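Local coordinates for protein copper induced nitroreductase D (Lactococcus lactis, PDB 4BN9) that binds flavin mononucleotide and probably works as an FMN-dependent oxidoreductase of the nitroreductase family, at residues A64-A69 against N153-E158. Residues are numbered along the deposited sequence; the frame is centred on the assembly and turned at random.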
loop_
_atom_site.group_PDB
_atom_site.type_symbol
_atom_site.label_atom_id
_atom_site.label_comp_id
_atom_site.label_asym_id
_atom_site.label_seq_id
_atom_site.Cartn_x
_atom_site.Cartn_y
_atom_site.Cartn_z
ATOM N N ALA A 64 -9.507 -20.726 -15.125
ATOM C CA ALA A 64 -10.800 -21.379 -15.327
ATOM C C ALA A 64 -10.781 -22.860 -14.939
ATOM O O ALA A 64 -11.578 -23.285 -14.105
ATOM C CB ALA A 64 -11.283 -21.199 -16.768
ATOM N N PRO A 65 -9.872 -23.652 -15.535
ATOM C CA PRO A 65 -9.867 -25.081 -15.204
ATOM C C PRO A 65 -9.658 -25.348 -13.717
ATOM O O PRO A 65 -10.389 -26.147 -13.138
ATOM C CB PRO A 65 -8.680 -25.627 -16.008
ATOM C CG PRO A 65 -8.469 -24.646 -17.097
ATOM C CD PRO A 65 -8.823 -23.317 -16.513
ATOM N N GLU A 66 -8.675 -24.692 -13.110
ATOM C CA GLU A 66 -8.370 -24.917 -11.700
ATOM C C GLU A 66 -9.519 -24.458 -10.810
ATOM O O GLU A 66 -9.687 -24.948 -9.693
ATOM C CB GLU A 66 -7.080 -24.198 -11.307
ATOM C CG GLU A 66 -5.836 -24.793 -11.941
ATOM C CD GLU A 66 -4.567 -24.117 -11.473
ATOM O OE1 GLU A 66 -4.661 -23.018 -10.892
ATOM O OE2 GLU A 66 -3.475 -24.685 -11.680
ATOM N N LEU A 67 -10.306 -23.514 -11.312
ATOM C CA LEU A 67 -11.470 -23.029 -10.590
ATOM C C LEU A 67 -12.581 -24.071 -10.677
ATOM O O LEU A 67 -13.158 -24.463 -9.665
ATOM C CB LEU A 67 -11.935 -21.697 -11.179
ATOM C CG LEU A 67 -12.560 -20.673 -10.231
ATOM C CD1 LEU A 67 -11.665 -20.404 -9.032
ATOM C CD2 LEU A 67 -12.837 -19.380 -10.986
ATOM N N LYS A 68 -12.860 -24.528 -11.895
ATOM C CA LYS A 68 -13.883 -25.544 -12.126
ATOM C C LYS A 68 -13.476 -26.893 -11.541
ATOM O O LYS A 68 -14.283 -27.581 -10.917
ATOM C CB LYS A 68 -14.154 -25.687 -13.625
ATOM C CG LYS A 68 -14.804 -27.004 -14.015
ATOM C CD LYS A 68 -15.744 -26.835 -15.197
ATOM C CE LYS A 68 -16.088 -28.173 -15.829
ATOM N NZ LYS A 68 -16.467 -29.201 -14.819
ATOM N N ALA A 69 -12.216 -27.262 -11.744
ATOM C CA ALA A 69 -11.685 -28.517 -11.226
ATOM C C ALA A 69 -11.498 -28.455 -9.710
ATOM O O ALA A 69 -10.965 -29.384 -9.103
ATOM C CB ALA A 69 -10.368 -28.852 -11.913
ATOM N N ASN A 153 -4.862 -16.324 -5.927
ATOM C CA ASN A 153 -3.830 -16.942 -5.110
ATOM C C ASN A 153 -4.487 -17.462 -3.841
ATOM O O ASN A 153 -5.436 -16.855 -3.349
ATOM C CB ASN A 153 -2.750 -15.920 -4.762
ATOM C CG ASN A 153 -3.321 -14.662 -4.128
ATOM O OD1 ASN A 153 -3.825 -13.779 -4.824
ATOM N ND2 ASN A 153 -3.246 -14.576 -2.803
ATOM N N PRO A 154 -3.988 -18.582 -3.298
ATOM C CA PRO A 154 -2.835 -19.359 -3.759
ATOM C C PRO A 154 -3.185 -20.437 -4.787
ATOM O O PRO A 154 -2.300 -21.183 -5.204
ATOM C CB PRO A 154 -2.356 -20.027 -2.473
ATOM C CG PRO A 154 -3.618 -20.283 -1.720
ATOM C CD PRO A 154 -4.534 -19.121 -2.039
ATOM N N LEU A 155 -4.451 -20.516 -5.187
ATOM C CA LEU A 155 -4.909 -21.581 -6.077
ATOM C C LEU A 155 -4.050 -21.740 -7.330
ATOM O O LEU A 155 -3.669 -22.852 -7.682
ATOM C CB LEU A 155 -6.361 -21.342 -6.494
ATOM C CG LEU A 155 -6.906 -22.319 -7.541
ATOM C CD1 LEU A 155 -7.067 -23.713 -6.952
ATOM C CD2 LEU A 155 -8.222 -21.819 -8.117
ATOM N N ILE A 156 -3.753 -20.630 -8.002
ATOM C CA ILE A 156 -3.092 -20.681 -9.306
ATOM C C ILE A 156 -1.575 -20.515 -9.229
ATOM O O ILE A 156 -0.894 -20.550 -10.254
ATOM C CB ILE A 156 -3.654 -19.604 -10.262
ATOM C CG1 ILE A 156 -3.340 -18.199 -9.739
ATOM C CG2 ILE A 156 -5.157 -19.777 -10.437
ATOM C CD1 ILE A 156 -3.597 -17.101 -10.749
ATOM N N ASP A 157 -1.053 -20.341 -8.019
ATOM C CA ASP A 157 0.376 -20.121 -7.812
ATOM C C ASP A 157 1.244 -21.094 -8.609
ATOM O O ASP A 157 2.025 -20.687 -9.468
ATOM C CB ASP A 157 0.715 -20.252 -6.325
ATOM C CG ASP A 157 0.138 -19.124 -5.495
ATOM O OD1 ASP A 157 -0.713 -18.376 -6.019
ATOM O OD2 ASP A 157 0.531 -18.990 -4.317
ATOM N N GLU A 158 1.106 -22.379 -8.303
ATOM C CA GLU A 158 1.940 -23.420 -8.900
ATOM C C GLU A 158 1.952 -23.396 -10.429
ATOM O O GLU A 158 3.016 -23.454 -11.043
ATOM C CB GLU A 158 1.503 -24.804 -8.400
ATOM C CG GLU A 158 0.136 -25.272 -8.898
ATOM C CD GLU A 158 -1.004 -24.366 -8.458
ATOM O OE1 GLU A 158 -0.934 -23.808 -7.340
ATOM O OE2 GLU A 158 -1.975 -24.214 -9.231
#
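E66 reaches from the helix 52-71 to the turn that leads into the helix 157-163, meeting the turn with one carboxylate oxygen and the start of that helix with the other. OE1 lies against I156, 3.2 Å from its CA and 3.3 Å from its CG2, with the two side chains crossing at about a right angle. OE2 faces E158, whose side chain comes from the opposite direction: E66 OE2 and E158 OE2 are 2.9 Å apart, the carboxylate planes turned 39° from each other. Such closeness would probably disfavour both acids being ionised; E158 OE2 also stands 2.7 Å from the backbone O of L155. Beside the acids, CD2 of L155 touches CD1 of L67 at 3.8 Å. The contact lies on the surface of the nitroreductase fold, where a type I beta turn from P154 to D157, entered through a cis peptide before P154, follows the FMN-binding residues Q150 and H151. Shortened to an alanine, E66 would probably lose its contact with I156 CA and CG2, opening a gap between helix and turn. E66 extends beyond CG (chi2 -177°), which carries its carboxylate across to the turn. Farther out, L67 rests on L88 of the helix 87-92, and I156 on L172 of the strand 170-181.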